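Side-chain contacts in tyrosinase (Aspergillus oryzae, PDB 6JU8), which probably catalyses the copper-dependent oxidation of L-tyrosine and L-dopa by molecular oxygen to L-dopaquinone, a step in melanin biosynthesis: residues E48-I53 with N195-F200; Q116-A121 with W145-W150; P281-M286 with N333-W338. The protein carries 1 engineered substitution. All coordinates share one frame; numbering follows the deposited sequence.

Contact 1 of 3, residues E48-I53 with N195-F200; sequences EALTVI and NPLYRF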
loop_
_atom_site.group_PDB
_atom_site.type_symbol
_atom_site.label_atom_id
_atom_site.label_comp_id
_atom_site.label_asym_id
_atom_site.label_seq_id
_atom_site.Cartn_x
_atom_site.Cartn_y
_atom_site.Cartn_z
ATOM N N GLU A 48 -17.465 2.385 13.342
ATOM C CA GLU A 48 -17.251 2.615 14.765
ATOM C C GLU A 48 -17.360 1.302 15.534
ATOM O O GLU A 48 -16.555 1.070 16.440
ATOM C CB GLU A 48 -18.236 3.647 15.319
ATOM C CG GLU A 48 -18.066 5.041 14.723
ATOM C CD GLU A 48 -16.914 5.857 15.255
ATOM O OE1 GLU A 48 -16.164 5.401 16.131
ATOM O OE2 GLU A 48 -16.731 7.002 14.795
ATOM N N ALA A 49 -18.317 0.463 15.159
ATOM C CA ALA A 49 -18.443 -0.830 15.848
ATOM C C ALA A 49 -17.229 -1.718 15.609
ATOM O O ALA A 49 -16.704 -2.365 16.527
ATOM C CB ALA A 49 -19.697 -1.562 15.411
ATOM N N LEU A 50 -16.803 -1.794 14.341
ATOM C CA LEU A 50 -15.684 -2.698 14.066
ATOM C C LEU A 50 -14.407 -2.193 14.720
ATOM O O LEU A 50 -13.570 -2.966 15.181
ATOM C CB LEU A 50 -15.490 -2.903 12.567
ATOM C CG LEU A 50 -14.451 -3.942 12.171
ATOM C CD1 LEU A 50 -14.727 -5.312 12.778
ATOM C CD2 LEU A 50 -14.410 -4.078 10.644
ATOM N N THR A 51 -14.270 -0.874 14.786
ATOM C CA THR A 51 -13.125 -0.305 15.489
ATOM C C THR A 51 -13.103 -0.724 16.957
ATOM O O THR A 51 -12.068 -1.176 17.466
ATOM C CB THR A 51 -13.109 1.236 15.375
ATOM O OG1 THR A 51 -12.951 1.548 13.985
ATOM C CG2 THR A 51 -11.964 1.830 16.153
ATOM N N VAL A 52 -14.217 -0.584 17.668
ATOM C CA VAL A 52 -14.322 -1.042 19.042
ATOM C C VAL A 52 -13.980 -2.516 19.157
ATOM O O VAL A 52 -13.183 -2.909 20.013
ATOM C CB VAL A 52 -15.739 -0.784 19.591
ATOM C CG1 VAL A 52 -15.986 -1.544 20.884
ATOM C CG2 VAL A 52 -15.964 0.705 19.806
ATOM N N ILE A 53 -14.525 -3.356 18.289
ATOM C CA ILE A 53 -14.296 -4.797 18.346
ATOM C C ILE A 53 -12.814 -5.112 18.153
ATOM O O ILE A 53 -12.235 -5.961 18.849
ATOM C CB ILE A 53 -15.184 -5.528 17.324
ATOM C CG1 ILE A 53 -16.670 -5.448 17.734
ATOM C CG2 ILE A 53 -14.786 -6.981 17.181
ATOM C CD1 ILE A 53 -17.647 -5.653 16.589
ATOM N N ASN A 195 -9.620 3.353 8.673
ATOM C CA ASN A 195 -10.665 2.449 8.214
ATOM C C ASN A 195 -10.433 1.039 8.716
ATOM O O ASN A 195 -9.442 0.416 8.318
ATOM C CB ASN A 195 -10.634 2.486 6.681
ATOM C CG ASN A 195 -11.655 1.555 6.070
ATOM O OD1 ASN A 195 -12.487 0.943 6.776
ATOM N ND2 ASN A 195 -11.557 1.394 4.765
ATOM N N PRO A 196 -11.293 0.489 9.571
ATOM C CA PRO A 196 -11.040 -0.850 10.134
ATOM C C PRO A 196 -11.222 -1.982 9.117
ATOM O O PRO A 196 -10.880 -3.125 9.452
ATOM C CB PRO A 196 -12.053 -0.948 11.281
ATOM C CG PRO A 196 -13.210 -0.118 10.750
ATOM C CD PRO A 196 -12.558 1.063 10.075
ATOM N N LEU A 197 -11.718 -1.662 7.910
ATOM C CA LEU A 197 -11.805 -2.682 6.871
ATOM C C LEU A 197 -10.538 -2.764 6.029
ATOM O O LEU A 197 -10.375 -3.701 5.225
ATOM C CB LEU A 197 -13.005 -2.421 5.961
ATOM C CG LEU A 197 -14.370 -2.602 6.630
ATOM C CD1 LEU A 197 -15.423 -2.019 5.712
ATOM C CD2 LEU A 197 -14.609 -4.068 6.951
ATOM N N TYR A 198 -9.628 -1.808 6.177
ATOM C CA TYR A 198 -8.439 -1.772 5.320
ATOM C C TYR A 198 -7.403 -2.819 5.681
ATOM O O TYR A 198 -6.698 -3.336 4.833
ATOM C CB TYR A 198 -7.845 -0.378 5.431
ATOM C CG TYR A 198 -6.627 0.009 4.670
ATOM C CD1 TYR A 198 -6.658 0.132 3.278
ATOM C CD2 TYR A 198 -5.428 0.306 5.310
ATOM C CE1 TYR A 198 -5.550 0.513 2.551
ATOM C CE2 TYR A 198 -4.301 0.700 4.599
ATOM C CZ TYR A 198 -4.375 0.796 3.223
ATOM O OH TYR A 198 -3.256 1.190 2.519
ATOM N N ARG A 199 -7.302 -3.102 6.980
ATOM C CA ARG A 199 -6.294 -3.991 7.512
ATOM C C ARG A 199 -6.637 -4.253 8.971
ATOM O O ARG A 199 -7.504 -3.544 9.513
ATOM C CB ARG A 199 -4.859 -3.457 7.415
ATOM C CG ARG A 199 -4.589 -2.165 8.154
ATOM C CD ARG A 199 -4.114 -2.323 9.592
ATOM N NE ARG A 199 -3.665 -0.999 10.082
ATOM C CZ ARG A 199 -2.442 -0.550 9.846
ATOM N NH1 ARG A 199 -1.595 -1.313 9.156
ATOM N NH2 ARG A 199 -2.072 0.642 10.282
ATOM N N PHE A 200 -5.944 -5.213 9.579
ATOM C CA PHE A 200 -6.013 -5.374 11.027
ATOM C C PHE A 200 -4.583 -5.465 11.552
ATOM O O PHE A 200 -3.751 -6.175 10.964
ATOM C CB PHE A 200 -6.820 -6.619 11.412
ATOM C CG PHE A 200 -6.749 -6.913 12.907
ATOM C CD1 PHE A 200 -7.393 -6.076 13.807
ATOM C CD2 PHE A 200 -6.058 -8.010 13.372
ATOM C CE1 PHE A 200 -7.326 -6.331 15.168
ATOM C CE2 PHE A 200 -5.978 -8.285 14.743
ATOM C CZ PHE A 200 -6.638 -7.443 15.625
#
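Leu50 turns its CG anti to the backbone N (chi1 -174°), and chi2, 56° to CD1, leaves CD2 as the extended branch, pointing from helix 41-55 to the bend of the loop at Pro196 and Leu197. Leu197 sets its CG beside its own backbone N, and the two CD2 methyls meet at 3.7 Å while the side chains run at about a right angle. The flank of the leucine does the rest: CG of Leu50 lies 3.9 Å from CB of Pro196, its CB packs beside CG of the same ring, and its CD2 rests against the Pro196 carbonyl O. That carbonyl is hydrogen-bonded by Gln54, one turn after Leu50 on the helix. Thr51 meets the same CB-CG edge of the proline, its OG1 3.6 Å from Pro196 CG; this is packing, since the hydroxyl is hydrogen-bonded to the carbonyl of Val47 within the helix. One bond within the loop and one to a distant carbonyl hold the turn. Asn195 OD1 accepts from Leu197 N at 2.9 Å, the N-H reaching it nearly straight (162°) but from above the carbonyl plane, and Asn195 ND2 bonds to the carbonyl of Met176. The geometry is that of an Asx turn, presenting a proline and a leucine to the side of a helix, where the loop following strand 190-194 closes on helix 41-55, away from the copper sites.

Contact 2 of 3, residues Q116-A121 with W145-W150; sequences QVIYEA and WRLPYW
Ile118 and Trp145 form the tight part of this contact. The isoleucine methyl CG2 sits 3.5 Å from CH2 of the indole and 3.8 Å from CZ3, so it meets the far corner of the six-membered ring, approaching obliquely. Two torsions account for the meeting: CG2 of Ile118 is anti to the backbone N, and Trp145 also throws its CG anti to N (chi1 179°), extending the indole toward helix 103-129, the two side chains crossing at about a right angle. Elsewhere the fit is looser. The methyls CD1 of Ile118 and CD1 of Leu147 are 4.3 Å apart, and the Tyr119 backbone N is likewise 4.3 Å from Trp145 CZ3. Looseness here does not mean solvent, because all four residues are buried; Glu120, partly exposed on the helix and hydrogen-bonded to Gln116 NE2, takes no part. On one indole face Leu147 N stands 3.8 Å above the plane toward the rim, and its hydrogen bond goes to Glu115. Arg146 NH1 bonds to Trp145 O at 2.7 Å and also to Lys143 O where the chain leaves helix 135-144. The Leu147 side chain is about 7 Å from that of His376, a copper ligand, within the tyrosinase central domain. Phe46 meets the Trp145 ring and Ile53 touches Ile118, so the contact lies between helix 103-129 and the loop after helix 135-144, with helix 41-55 packed against both.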
loop_
_atom_site.group_PDB
_atom_site.type_symbol
_atom_site.label_atom_id
_atom_site.label_comp_id
_atom_site.label_asym_id
_atom_site.label_seq_id
_atom_site.Cartn_x
_atom_site.Cartn_y
_atom_site.Cartn_z
ATOM N N GLN A 116 -23.384 -10.704 14.042
ATOM C CA GLN A 116 -24.133 -10.481 15.274
ATOM C C GLN A 116 -23.306 -9.662 16.254
ATOM O O GLN A 116 -23.823 -8.772 16.925
ATOM C CB GLN A 116 -24.507 -11.834 15.893
ATOM C CG GLN A 116 -25.350 -11.700 17.170
ATOM C CD GLN A 116 -25.706 -13.053 17.753
ATOM O OE1 GLN A 116 -25.949 -14.009 17.023
ATOM N NE2 GLN A 116 -25.720 -13.164 19.073
ATOM N N VAL A 117 -22.027 -10.001 16.398
ATOM C CA VAL A 117 -21.145 -9.261 17.307
ATOM C C VAL A 117 -21.059 -7.801 16.900
ATOM O O VAL A 117 -21.089 -6.888 17.737
ATOM C CB VAL A 117 -19.748 -9.910 17.354
ATOM C CG1 VAL A 117 -18.751 -9.021 18.078
ATOM C CG2 VAL A 117 -19.870 -11.285 18.025
ATOM N N ILE A 118 -20.924 -7.559 15.589
ATOM C CA ILE A 118 -20.925 -6.181 15.101
ATOM C C ILE A 118 -22.204 -5.429 15.424
ATOM O O ILE A 118 -22.144 -4.300 15.952
ATOM C CB ILE A 118 -20.635 -6.158 13.582
ATOM C CG1 ILE A 118 -19.206 -6.624 13.285
ATOM C CG2 ILE A 118 -20.893 -4.748 13.037
ATOM C CD1 ILE A 118 -18.993 -6.963 11.819
ATOM N N TYR A 119 -23.357 -6.028 15.165
ATOM C CA TYR A 119 -24.641 -5.426 15.490
ATOM C C TYR A 119 -24.720 -5.090 16.971
ATOM O O TYR A 119 -25.147 -4.007 17.347
ATOM C CB TYR A 119 -25.761 -6.398 15.112
ATOM C CG TYR A 119 -27.137 -6.020 15.622
ATOM C CD1 TYR A 119 -27.916 -5.075 14.957
ATOM C CD2 TYR A 119 -27.673 -6.641 16.761
ATOM C CE1 TYR A 119 -29.199 -4.739 15.423
ATOM C CE2 TYR A 119 -28.933 -6.307 17.211
ATOM C CZ TYR A 119 -29.685 -5.360 16.551
ATOM O OH TYR A 119 -30.942 -5.058 17.026
ATOM N N GLU A 120 -24.331 -6.028 17.837
ATOM C CA GLU A 120 -24.357 -5.732 19.280
ATOM C C GLU A 120 -23.466 -4.558 19.652
ATOM O O GLU A 120 -23.868 -3.726 20.488
ATOM C CB GLU A 120 -23.978 -7.015 20.050
ATOM C CG GLU A 120 -25.093 -8.041 19.949
ATOM C CD GLU A 120 -24.730 -9.415 20.485
ATOM O OE1 GLU A 120 -23.588 -9.615 20.936
ATOM O OE2 GLU A 120 -25.607 -10.299 20.426
ATOM N N ALA A 121 -22.298 -4.445 19.011
ATOM C CA ALA A 121 -21.435 -3.294 19.256
ATOM C C ALA A 121 -22.072 -2.029 18.699
ATOM O O ALA A 121 -21.913 -0.926 19.243
ATOM C CB ALA A 121 -20.048 -3.524 18.662
ATOM N N TRP A 145 -29.195 -2.844 9.047
ATOM C CA TRP A 145 -27.865 -3.206 8.596
ATOM C C TRP A 145 -27.624 -4.707 8.631
ATOM O O TRP A 145 -28.006 -5.369 9.592
ATOM C CB TRP A 145 -26.793 -2.538 9.455
ATOM C CG TRP A 145 -25.403 -2.907 9.052
ATOM C CD1 TRP A 145 -24.645 -2.282 8.092
ATOM C CD2 TRP A 145 -24.617 -3.975 9.591
ATOM N NE1 TRP A 145 -23.418 -2.922 8.025
ATOM C CE2 TRP A 145 -23.379 -3.950 8.921
ATOM C CE3 TRP A 145 -24.842 -4.949 10.584
ATOM C CZ2 TRP A 145 -22.371 -4.867 9.223
ATOM C CZ3 TRP A 145 -23.844 -5.856 10.874
ATOM C CH2 TRP A 145 -22.622 -5.806 10.180
ATOM N N ARG A 146 -26.952 -5.204 7.596
ATOM C CA ARG A 146 -26.482 -6.587 7.607
ATOM C C ARG A 146 -25.067 -6.570 7.029
ATOM O O ARG A 146 -24.671 -5.588 6.367
ATOM C CB ARG A 146 -27.394 -7.499 6.786
ATOM C CG ARG A 146 -28.782 -7.690 7.414
ATOM C CD ARG A 146 -28.651 -8.448 8.723
ATOM N NE ARG A 146 -29.919 -8.808 9.380
ATOM C CZ ARG A 146 -30.651 -8.004 10.146
ATOM N NH1 ARG A 146 -30.271 -6.738 10.330
ATOM N NH2 ARG A 146 -31.761 -8.451 10.710
ATOM N N LEU A 147 -24.306 -7.623 7.264
ATOM C CA LEU A 147 -22.913 -7.587 6.794
ATOM C C LEU A 147 -22.902 -7.556 5.268
ATOM O O LEU A 147 -23.435 -8.457 4.622
ATOM C CB LEU A 147 -22.179 -8.848 7.276
ATOM C CG LEU A 147 -20.692 -8.911 6.889
ATOM C CD1 LEU A 147 -19.883 -7.874 7.678
ATOM C CD2 LEU A 147 -20.130 -10.310 7.090
ATOM N N PRO A 148 -22.296 -6.562 4.653
ATOM C CA PRO A 148 -22.214 -6.572 3.182
ATOM C C PRO A 148 -21.335 -7.685 2.635
ATOM O O PRO A 148 -20.446 -8.204 3.309
ATOM C CB PRO A 148 -21.580 -5.223 2.861
ATOM C CG PRO A 148 -21.816 -4.385 4.083
ATOM C CD PRO A 148 -21.697 -5.351 5.239
ATOM N N TYR A 149 -21.594 -8.037 1.365
ATOM C CA TYR A 149 -20.781 -9.046 0.683
ATOM C C TYR A 149 -19.915 -8.387 -0.376
ATOM O O TYR A 149 -20.306 -7.393 -1.005
ATOM C CB TYR A 149 -21.636 -10.190 0.103
ATOM C CG TYR A 149 -22.556 -9.782 -1.023
ATOM C CD1 TYR A 149 -22.122 -9.821 -2.348
ATOM C CD2 TYR A 149 -23.858 -9.375 -0.756
ATOM C CE1 TYR A 149 -22.958 -9.454 -3.391
ATOM C CE2 TYR A 149 -24.709 -8.991 -1.791
ATOM C CZ TYR A 149 -24.253 -9.036 -3.096
ATOM O OH TYR A 149 -25.100 -8.646 -4.117
ATOM N N TRP A 150 -18.736 -8.990 -0.594
ATOM C CA TRP A 150 -17.905 -8.592 -1.733
ATOM C C TRP A 150 -18.188 -9.484 -2.931
ATOM O O TRP A 150 -17.893 -10.683 -2.913
ATOM C CB TRP A 150 -16.428 -8.686 -1.357
ATOM C CG TRP A 150 -15.508 -8.521 -2.536
ATOM C CD1 TRP A 150 -15.605 -7.603 -3.538
ATOM C CD2 TRP A 150 -14.346 -9.327 -2.794
ATOM N NE1 TRP A 150 -14.568 -7.795 -4.426
ATOM C CE2 TRP A 150 -13.788 -8.840 -3.998
ATOM C CE3 TRP A 150 -13.746 -10.411 -2.147
ATOM C CZ2 TRP A 150 -12.639 -9.393 -4.568
ATOM C CZ3 TRP A 150 -12.608 -10.966 -2.716
ATOM C CH2 TRP A 150 -12.072 -10.458 -3.915
#

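Contact 3 of 3, residues P281-M286 with N333-W338; sequences PTLQDM and NNVHNW. With CU (copper (II) ion), chain D.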
loop_
_atom_site.group_PDB
_atom_site.type_symbol
_atom_site.label_atom_id
_atom_site.label_comp_id
_atom_site.label_asym_id
_atom_site.label_seq_id
_atom_site.Cartn_x
_atom_site.Cartn_y
_atom_site.Cartn_z
ATOM N N PRO A 281 -11.630 -20.488 -17.872
ATOM C CA PRO A 281 -12.605 -19.439 -17.609
ATOM C C PRO A 281 -12.029 -18.299 -16.784
ATOM O O PRO A 281 -11.130 -18.475 -15.975
ATOM C CB PRO A 281 -13.688 -20.150 -16.789
ATOM C CG PRO A 281 -13.488 -21.600 -17.111
ATOM C CD PRO A 281 -11.987 -21.759 -17.177
ATOM N N THR A 282 -12.606 -17.122 -17.000
ATOM C CA THR A 282 -12.395 -16.021 -16.067
ATOM C C THR A 282 -13.056 -16.317 -14.717
ATOM O O THR A 282 -13.846 -17.281 -14.603
ATOM C CB THR A 282 -12.993 -14.736 -16.634
ATOM O OG1 THR A 282 -14.418 -14.908 -16.745
ATOM C CG2 THR A 282 -12.446 -14.402 -18.022
ATOM N N LEU A 283 -12.750 -15.510 -13.695
ATOM C CA LEU A 283 -13.418 -15.713 -12.416
ATOM C C LEU A 283 -14.926 -15.510 -12.564
ATOM O O LEU A 283 -15.697 -16.243 -11.936
ATOM C CB LEU A 283 -12.812 -14.825 -11.336
ATOM C CG LEU A 283 -13.490 -14.846 -9.963
ATOM C CD1 LEU A 283 -13.570 -16.248 -9.360
ATOM C CD2 LEU A 283 -12.734 -13.890 -9.019
ATOM N N GLN A 284 -15.362 -14.520 -13.368
ATOM C CA GLN A 284 -16.815 -14.348 -13.509
ATOM C C GLN A 284 -17.440 -15.566 -14.182
ATOM O O GLN A 284 -18.518 -16.048 -13.778
ATOM C CB GLN A 284 -17.128 -13.084 -14.303
ATOM C CG GLN A 284 -18.626 -12.845 -14.479
ATOM C CD GLN A 284 -18.885 -11.512 -15.158
ATOM O OE1 GLN A 284 -19.068 -11.490 -16.362
ATOM N NE2 GLN A 284 -18.867 -10.419 -14.404
ATOM N N ASP A 285 -16.801 -16.042 -15.254
ATOM C CA ASP A 285 -17.404 -17.196 -15.938
ATOM C C ASP A 285 -17.391 -18.441 -15.072
ATOM O O ASP A 285 -18.326 -19.254 -15.105
ATOM C CB ASP A 285 -16.694 -17.435 -17.276
ATOM C CG ASP A 285 -17.444 -18.511 -18.059
ATOM O OD1 ASP A 285 -18.673 -18.408 -18.221
ATOM O OD2 ASP A 285 -16.785 -19.439 -18.528
ATOM N N MET A 286 -16.303 -18.628 -14.313
ATOM C CA MET A 286 -16.267 -19.821 -13.441
ATOM C C MET A 286 -17.404 -19.777 -12.441
ATOM O O MET A 286 -18.034 -20.798 -12.115
ATOM C CB MET A 286 -14.913 -19.912 -12.719
ATOM C CG MET A 286 -14.667 -21.281 -12.129
ATOM S SD MET A 286 -14.282 -22.521 -13.374
ATOM C CE MET A 286 -12.504 -22.239 -13.523
ATOM N N ASN A 333 -10.942 -20.908 -2.763
ATOM C CA ASN A 333 -9.514 -21.060 -2.444
ATOM C C ASN A 333 -8.686 -20.193 -3.368
ATOM O O ASN A 333 -7.726 -19.544 -2.926
ATOM C CB ASN A 333 -9.121 -22.527 -2.648
ATOM C CG ASN A 333 -9.636 -23.493 -1.599
ATOM O OD1 ASN A 333 -10.234 -23.096 -0.616
ATOM N ND2 ASN A 333 -9.424 -24.781 -1.874
ATOM N N ASN A 334 -9.017 -20.195 -4.650
ATOM C CA ASN A 334 -8.308 -19.344 -5.604
ATOM C C ASN A 334 -8.494 -17.882 -5.226
ATOM O O ASN A 334 -7.531 -17.097 -5.248
ATOM C CB ASN A 334 -8.814 -19.635 -7.016
ATOM C CG ASN A 334 -8.166 -20.872 -7.586
ATOM O OD1 ASN A 334 -7.024 -20.825 -8.054
ATOM N ND2 ASN A 334 -8.892 -21.980 -7.592
ATOM N N VAL A 335 -9.715 -17.452 -4.900
ATOM C CA VAL A 335 -9.911 -16.038 -4.558
ATOM C C VAL A 335 -9.099 -15.679 -3.329
ATOM O O VAL A 335 -8.471 -14.610 -3.290
ATOM C CB VAL A 335 -11.409 -15.732 -4.383
ATOM C CG1 VAL A 335 -11.575 -14.304 -3.906
ATOM C CG2 VAL A 335 -12.134 -15.951 -5.701
ATOM N N HIS A 336 -9.024 -16.544 -2.307
ATOM C CA HIS A 336 -8.125 -16.294 -1.174
ATOM C C HIS A 336 -6.695 -16.028 -1.655
ATOM O O HIS A 336 -6.033 -15.078 -1.224
ATOM C CB HIS A 336 -8.102 -17.511 -0.254
ATOM C CG HIS A 336 -9.084 -17.516 0.873
ATOM N ND1 HIS A 336 -8.906 -16.736 1.999
ATOM C CD2 HIS A 336 -10.220 -18.219 1.089
ATOM C CE1 HIS A 336 -9.878 -16.962 2.860
ATOM N NE2 HIS A 336 -10.720 -17.830 2.325
ATOM N N ASN A 337 -6.200 -16.888 -2.559
ATOM C CA ASN A 337 -4.821 -16.723 -3.038
ATOM C C ASN A 337 -4.654 -15.386 -3.750
ATOM O O ASN A 337 -3.636 -14.693 -3.571
ATOM C CB ASN A 337 -4.462 -17.856 -3.999
ATOM C CG ASN A 337 -4.241 -19.169 -3.272
ATOM O OD1 ASN A 337 -4.008 -19.197 -2.071
ATOM N ND2 ASN A 337 -4.305 -20.243 -4.057
ATOM N N TRP A 338 -5.621 -15.051 -4.600
ATOM C CA TRP A 338 -5.476 -13.862 -5.454
ATOM C C TRP A 338 -5.597 -12.584 -4.647
ATOM O O TRP A 338 -4.996 -11.580 -5.008
ATOM C CB TRP A 338 -6.501 -13.894 -6.603
ATOM C CG TRP A 338 -6.348 -15.119 -7.457
ATOM C CD1 TRP A 338 -5.247 -15.911 -7.593
ATOM C CD2 TRP A 338 -7.376 -15.664 -8.291
ATOM N NE1 TRP A 338 -5.541 -16.938 -8.466
ATOM C CE2 TRP A 338 -6.827 -16.808 -8.909
ATOM C CE3 TRP A 338 -8.705 -15.321 -8.588
ATOM C CZ2 TRP A 338 -7.543 -17.615 -9.801
ATOM C CZ3 TRP A 338 -9.401 -16.119 -9.465
ATOM C CH2 TRP A 338 -8.832 -17.253 -10.079
HETATM CU CU CU D . -12.198 -18.630 3.197
HETATM O O HOH W 1 -11.762 -20.029 4.933
#
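Trp338 has a backbone carbonyl over one face of its indole and a leucine methyl at its edge. The carbonyl is that of Asn334, one turn earlier in the same helix: its O stands 3.2 Å above the plane, nearer the ring's border than its centre, and also accepts the Trp338 backbone N-H. At the edge, near the ring plane, CD2 of Leu283 comes to 4.0 Å from CZ3, and CB of Leu283 is 4.1 Å from the same carbon. The leucine and the indole run antiparallel alongside one another, and CZ3 is the corner that is touched. Leu283 places its CG anti to the backbone N (chi1 175°), which projects both methyls across to helix 328-340; there CG2 of Val335 faces them, 3.9 Å from CD1 and 4.0 Å from CD2 of Leu283. The valine lies against the leucine's fork, at about a right angle to it. Leu283 is also the first residue of its helix, N-capped by Thr282: OG1 accepts from Asp285 N with an N-H···O angle of 164°.

His336, next to Val335, belongs to the other side of helix 328-340. Its NE2 binds copper at 1.9 Å, the metal lying evenly between CD2 and CE1, while ND1 is hydrogen-bonded to Met360 O, which should fix the imidazole's rotation. With His332 and His376, and a bound water, it completes the second three-histidine copper site of the dinuclear type 3 centre, here carried by a helix whose flank away from the copper packs on helix 283-292.

Contacts 1 and 2 are neighbours, with centres 12 Å apart, and contact 2 is nested along the chain inside the loop that contact 1 closes. They join directly where helix 41-55 meets helix 103-129: Ile53 CD1 lies 3.6 Å from Ile118 CA. Contact 3 comes later in sequence, on the opposite side of the chain's centre, 25 Å from contact 2 and 27 Å from contact 1, centre to centre. Even so, Trp150 CZ3 touches Val335 CG1 at 3.7 Å. Helix 103-129, bearing His107, and helix 328-340, bearing His332 and His336, are thus linked within the copper-binding domain through loop 145-150, which packs on the first at one end and touches the second at the other.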